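Long-range contact in exodeoxyribonuclease (Neisseria meningitidis, PDB 4B5I), which probably acts as a metal-dependent DNA repair endonuclease that cuts DNA at abasic sites, and may also have 3'-to-5' exonuclease activity: residues C33-K38 / S67-Y72. Sequence-based numbering, arbitrary orientation.
Sequences CVQELK and SGVAVY. With MN (manganese (II) ion), chain E; nucleotides of chain B; nucleotides of chain C.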
ATOM      1  N   CYS A  33       5.227   5.542  -1.581  1.00 39.30           N
ATOM      2  CA  CYS A  33       3.866   5.283  -2.031  1.00 31.83           C
ATOM      3  C   CYS A  33       2.872   5.518  -0.903  1.00 40.17           C
ATOM      4  O   CYS A  33       2.887   4.807   0.101  1.00 44.57           O
ATOM      5  CB  CYS A  33       3.740   3.847  -2.541  1.00 37.27           C
ATOM      6  SG  CYS A  33       4.779   3.471  -3.967  1.00 46.25           S
ATOM      7  N   VAL A  34       2.009   6.515  -1.068  1.00 42.92           N
ATOM      8  CA  VAL A  34       1.024   6.838  -0.041  1.00 33.50           C
ATOM      9  C   VAL A  34      -0.391   6.473  -0.475  1.00 33.63           C
ATOM     10  O   VAL A  34      -0.736   6.567  -1.654  1.00 34.46           O
ATOM     11  CB  VAL A  34       1.062   8.332   0.349  1.00 37.73           C
ATOM     12  CG1 VAL A  34       2.470   8.741   0.757  1.00 35.38           C
ATOM     13  CG2 VAL A  34       0.558   9.198  -0.795  1.00 37.77           C
ATOM     14  N   GLN A  35      -1.204   6.048   0.487  1.00 35.71           N
ATOM     15  CA  GLN A  35      -2.613   5.771   0.236  1.00 40.27           C
ATOM     16  C   GLN A  35      -3.492   6.612   1.157  1.00 40.57           C
ATOM     17  O   GLN A  35      -3.045   7.063   2.211  1.00 34.28           O
ATOM     18  CB  GLN A  35      -2.921   4.283   0.413  1.00 35.75           C
ATOM     19  CG  GLN A  35      -2.131   3.373  -0.514  1.00 42.42           C
ATOM     20  CD  GLN A  35      -0.681   3.223  -0.091  1.00 35.82           C
ATOM     21  OE1 GLN A  35       0.222   3.168  -0.927  1.00 35.24           O
ATOM     22  NE2 GLN A  35      -0.452   3.151   1.214  1.00 26.31           N
ATOM     23  N   GLU A  36      -4.740   6.818   0.749  1.00 44.64           N
ATOM     24  CA  GLU A  36      -5.675   7.669   1.479  1.00 46.25           C
ATOM     25  C   GLU A  36      -5.180   9.107   1.587  1.00 48.80           C
ATOM     26  O   GLU A  36      -4.901   9.600   2.680  1.00 42.16           O
ATOM     27  CB  GLU A  36      -5.975   7.105   2.871  1.00 51.34           C
ATOM     28  CG  GLU A  36      -6.826   5.848   2.860  1.00 62.90           C
ATOM     29  CD  GLU A  36      -7.319   5.470   4.240  1.00 68.85           C
ATOM     30  OE1 GLU A  36      -7.173   6.291   5.168  1.00 76.55           O
ATOM     31  OE2 GLU A  36      -7.856   4.354   4.396  1.00 69.13           O
ATOM     32  N   LEU A  37      -5.069   9.775   0.444  1.00 54.40           N
ATOM     33  CA  LEU A  37      -4.732  11.189   0.423  1.00 51.09           C
ATOM     34  C   LEU A  37      -5.799  11.978   1.161  1.00 44.93           C
ATOM     35  O   LEU A  37      -5.502  12.970   1.825  1.00 38.10           O
ATOM     36  CB  LEU A  37      -4.633  11.696  -1.014  1.00 47.52           C
ATOM     37  CG  LEU A  37      -3.442  11.215  -1.839  1.00 38.79           C
ATOM     38  CD1 LEU A  37      -3.539  11.736  -3.267  1.00 24.15           C
ATOM     39  CD2 LEU A  37      -2.143  11.654  -1.184  1.00 28.82           C
ATOM     40  N   LYS A  38      -7.042  11.518   1.045  1.00 48.56           N
ATOM     41  CA  LYS A  38      -8.190  12.229   1.594  1.00 61.12           C
ATOM     42  C   LYS A  38      -8.176  13.688   1.163  1.00 61.79           C
ATOM     43  O   LYS A  38      -8.342  14.591   1.982  1.00 59.35           O
ATOM     44  CB  LYS A  38      -8.232  12.118   3.120  1.00 67.49           C
ATOM     45  CG  LYS A  38      -8.682  10.758   3.625  1.00 69.37           C
ATOM     46  CD  LYS A  38      -9.023  10.807   5.104  1.00 69.54           C
ATOM     47  CE  LYS A  38      -9.678   9.513   5.562  1.00 62.53           C
ATOM     48  NZ  LYS A  38     -10.122   9.592   6.982  1.00 58.58           N
ATOM     49  N   SER A  67     -10.153   8.752   0.023  1.00 60.08           N
ATOM     50  CA  SER A  67      -9.238   7.875  -0.701  1.00 50.96           C
ATOM     51  C   SER A  67      -8.076   8.655  -1.313  1.00 47.43           C
ATOM     52  O   SER A  67      -7.657   9.681  -0.781  1.00 45.52           O
ATOM     53  CB  SER A  67      -9.997   7.107  -1.785  1.00 49.71           C
ATOM     54  OG  SER A  67      -9.192   6.099  -2.369  1.00 51.50           O
ATOM     55  N   GLY A  68      -7.560   8.159  -2.433  1.00 47.20           N
ATOM     56  CA  GLY A  68      -6.474   8.820  -3.132  1.00 47.28           C
ATOM     57  C   GLY A  68      -5.124   8.178  -2.876  1.00 55.80           C
ATOM     58  O   GLY A  68      -4.729   7.972  -1.729  1.00 56.56           O
ATOM     59  N   VAL A  69      -4.415   7.857  -3.951  1.00 54.94           N
ATOM     60  CA  VAL A  69      -3.066   7.318  -3.843  1.00 44.59           C
ATOM     61  C   VAL A  69      -2.080   8.236  -4.553  1.00 38.30           C
ATOM     62  O   VAL A  69      -2.477   9.087  -5.346  1.00 41.17           O
ATOM     63  CB  VAL A  69      -2.968   5.901  -4.437  1.00 37.44           C
ATOM     64  CG1 VAL A  69      -3.752   4.916  -3.588  1.00 16.33           C
ATOM     65  CG2 VAL A  69      -3.463   5.890  -5.872  1.00 39.84           C
ATOM     66  N   ALA A  70      -0.794   8.063  -4.264  1.00 35.70           N
ATOM     67  CA  ALA A  70       0.239   8.890  -4.876  1.00 28.84           C
ATOM     68  C   ALA A  70       1.609   8.226  -4.811  1.00 32.49           C
ATOM     69  O   ALA A  70       1.866   7.381  -3.951  1.00 29.79           O
ATOM     70  CB  ALA A  70       0.283  10.267  -4.218  1.00 18.66           C
ATOM     71  N   VAL A  71       2.483   8.626  -5.729  1.00 45.73           N
ATOM     72  CA  VAL A  71       3.837   8.097  -5.799  1.00 40.42           C
ATOM     73  C   VAL A  71       4.852   9.225  -5.945  1.00 41.49           C
ATOM     74  O   VAL A  71       4.759  10.044  -6.863  1.00 45.67           O
ATOM     75  CB  VAL A  71       4.000   7.122  -6.983  1.00 45.15           C
ATOM     76  CG1 VAL A  71       5.440   6.639  -7.082  1.00 44.01           C
ATOM     77  CG2 VAL A  71       3.047   5.946  -6.844  1.00 28.33           C
ATOM     78  N   TYR A  72       5.814   9.266  -5.028  1.00 42.17           N
ATOM     79  CA  TYR A  72       6.926  10.203  -5.107  1.00 37.35           C
ATOM     80  C   TYR A  72       8.196   9.435  -5.440  1.00 44.13           C
ATOM     81  O   TYR A  72       8.340   8.271  -5.069  1.00 50.20           O
ATOM     82  CB  TYR A  72       7.111  10.943  -3.782  1.00 44.00           C
ATOM     83  CG  TYR A  72       5.836  11.486  -3.181  1.00 43.71           C
ATOM     84  CD1 TYR A  72       5.096  12.463  -3.834  1.00 46.59           C
ATOM     85  CD2 TYR A  72       5.380  11.033  -1.950  1.00 36.27           C
ATOM     86  CE1 TYR A  72       3.933  12.966  -3.285  1.00 42.33           C
ATOM     87  CE2 TYR A  72       4.218  11.530  -1.392  1.00 40.04           C
ATOM     88  CZ  TYR A  72       3.499  12.496  -2.063  1.00 41.26           C
ATOM     89  OH  TYR A  72       2.340  12.994  -1.510  1.00 42.20           O
TER
HETATM   90 MN    MN E1257      -7.806   4.426   6.912  1.00 66.62          MN
ATOM     91  P    DC B   5     -14.898   3.603   2.969  1.00103.05           P
ATOM     92  OP1  DC B   5     -14.526   3.351   1.559  1.00105.88           O
ATOM     93  OP2  DC B   5     -16.051   2.891   3.562  1.00107.80           O
ATOM     94  O5'  DC B   5     -13.620   3.327   3.887  1.00114.02           O
ATOM     95  C5'  DC B   5     -12.489   4.180   3.759  1.00110.05           C
ATOM     96  C4'  DC B   5     -11.784   4.351   5.092  1.00104.17           C
ATOM     97  O4'  DC B   5     -12.710   4.885   6.074  1.00105.52           O
ATOM     98  C3'  DC B   5     -11.222   3.062   5.687  1.00 93.95           C
ATOM     99  O3'  DC B   5      -9.827   3.216   5.888  1.00 81.77           O
ATOM    100  C2'  DC B   5     -11.963   2.889   7.012  1.00 99.78           C
ATOM    101  C1'  DC B   5     -12.394   4.317   7.326  1.00102.10           C
ATOM    102  N1   DC B   5     -13.588   4.402   8.214  1.00 99.83           N
ATOM    103  C2   DC B   5     -13.422   4.787   9.549  1.00 98.65           C
ATOM    104  O2   DC B   5     -12.286   5.050   9.965  1.00 95.92           O
ATOM    105  N3   DC B   5     -14.515   4.863  10.351  1.00 94.31           N
ATOM    106  C4   DC B   5     -15.722   4.573   9.865  1.00 89.19           C
ATOM    107  N4   DC B   5     -16.764   4.662  10.694  1.00 78.26           N
ATOM    108  C5   DC B   5     -15.911   4.178   8.506  1.00 89.34           C
ATOM    109  C6   DC B   5     -14.827   4.108   7.725  1.00 95.98           C
TER
ATOM    110  P    DG C  10      -7.314  15.414   7.075  1.00 76.13           P
ATOM    111  OP1  DG C  10      -6.199  15.261   6.112  1.00 71.59           O
ATOM    112  OP2  DG C  10      -7.178  16.296   8.254  1.00 88.28           O
ATOM    113  O5'  DG C  10      -8.614  15.909   6.289  1.00 96.42           O
ATOM    114  C5'  DG C  10      -9.199  15.069   5.304  1.00 95.14           C
ATOM    115  C4'  DG C  10     -10.644  15.468   5.063  1.00 94.47           C
ATOM    116  O4'  DG C  10     -11.468  15.107   6.205  1.00 95.84           O
ATOM    117  C3'  DG C  10     -10.882  16.960   4.838  1.00 97.41           C
ATOM    118  O3'  DG C  10     -11.846  17.129   3.810  1.00101.93           O
ATOM    119  C2'  DG C  10     -11.438  17.419   6.181  1.00 97.56           C
ATOM    120  C1'  DG C  10     -12.299  16.209   6.509  1.00101.49           C
ATOM    121  N9   DG C  10     -12.734  16.133   7.901  1.00106.40           N
ATOM    122  C8   DG C  10     -12.055  16.562   9.017  1.00108.00           C
ATOM    123  N7   DG C  10     -12.705  16.359  10.129  1.00111.30           N
ATOM    124  C5   DG C  10     -13.892  15.757   9.725  1.00111.71           C
ATOM    125  C6   DG C  10     -14.996  15.307  10.488  1.00111.50           C
ATOM    126  O6   DG C  10     -15.150  15.350  11.718  1.00110.35           O
ATOM    127  N1   DG C  10     -15.992  14.758   9.681  1.00111.58           N
ATOM    128  C2   DG C  10     -15.929  14.659   8.311  1.00109.46           C
ATOM    129  N2   DG C  10     -16.986  14.100   7.703  1.00108.49           N
ATOM    130  N3   DG C  10     -14.901  15.078   7.585  1.00106.48           N
ATOM    131  C4   DG C  10     -13.923  15.613   8.356  1.00108.64           C
ATOM    132  P    DA C   9      -6.775  12.512  12.821  1.00 85.08           P
ATOM    133  OP1  DA C   9      -5.367  12.642  13.258  1.00 82.00           O
ATOM    134  OP2  DA C   9      -7.765  13.543  13.204  1.00 88.50           O
ATOM    135  O5'  DA C   9      -6.814  12.380  11.231  1.00 74.18           O
ATOM    136  C5'  DA C   9      -7.953  11.770  10.648  1.00 72.96           C
ATOM    137  C4'  DA C   9      -8.139  12.224   9.217  1.00 70.58           C
ATOM    138  O4'  DA C   9      -9.520  12.009   8.844  1.00 77.04           O
ATOM    139  C3'  DA C   9      -7.926  13.710   8.986  1.00 67.67           C
ATOM    140  O3'  DA C   9      -7.723  13.950   7.596  1.00 65.55           O
ATOM    141  C2'  DA C   9      -9.254  14.278   9.471  1.00 69.48           C
ATOM    142  C1'  DA C   9     -10.236  13.224   8.972  1.00 77.79           C
ATOM    143  N9   DA C   9     -11.352  13.007   9.886  1.00 87.96           N
ATOM    144  C8   DA C   9     -11.393  13.294  11.221  1.00 91.52           C
ATOM    145  N7   DA C   9     -12.536  12.988  11.790  1.00 99.92           N
ATOM    146  C5   DA C   9     -13.294  12.465  10.754  1.00102.18           C
ATOM    147  C6   DA C   9     -14.607  11.953  10.698  1.00103.51           C
ATOM    148  N6   DA C   9     -15.420  11.886  11.757  1.00100.64           N
ATOM    149  N1   DA C   9     -15.054  11.513   9.503  1.00102.27           N
ATOM    150  C2   DA C   9     -14.242  11.581   8.443  1.00 97.62           C
ATOM    151  N3   DA C   9     -12.994  12.039   8.373  1.00 96.01           N
ATOM    152  C4   DA C   9     -12.578  12.469   9.574  1.00 96.19           C
TER
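Val-34 and Ala-70 form a hydrogen-bonded antiparallel pair: Val-34 N gives its hydrogen to Ala-70 O, and Ala-70 N gives its own to Val-34 O, each 3.0 Å long. Their side chains share one face of the sheet, where Val-34 CG2 rests on Ala-70 CB at 3.6 Å. With its other methyl, CG1, set anti to the carbonyl carbon (chi1 -54°), the valine also reaches CE2 of Tyr-72, the two side chains crossing at about a right angle. Leu-37 brings CD2 to 4.1 Å from the same Ala-70 CB. A small alanine suits this place, because Val-34, Leu-37 and Trp-58 of the adjacent strand 55-59 all touch it. On the other face, Cys-33 SG meets Val-71 CG2, while the CG of Gln-35 lies by Val-69 CG1; Val-69 packs on strands 95-100 and 103-109 of the second sheet, and Val-71 on strand 95-100.

Past Gln-35 the chain leaves the strand, yet the pairing persists through backbone: Leu-37 N bonds to Gly-68 O at 2.8 Å and Lys-38 N to Ser-67 O at 2.7 Å. These two bonds hold the turn that carries Glu-36 to the metal and Lys-38 to the DNA. Gly-68, at a phi of 101°, adopts a backbone conformation that comes easily to glycine. The carboxylate of Glu-36, on a chain extended beyond CG (chi2 -169°), binds manganese through both oxygens, OE2 at 2.5 Å; O3' of DC5 of chain B and a nucleic-acid phosphate also bind it. The long Lys-38 suits a reach to DNA: its NZ donates to O4' of DA9 of chain C over 3.1 Å and also pairs with Asn-10 OD1. A metal-binding glutamate just beyond a core strand is characteristic of the two-sheet sandwich of DNase I-like nucleases.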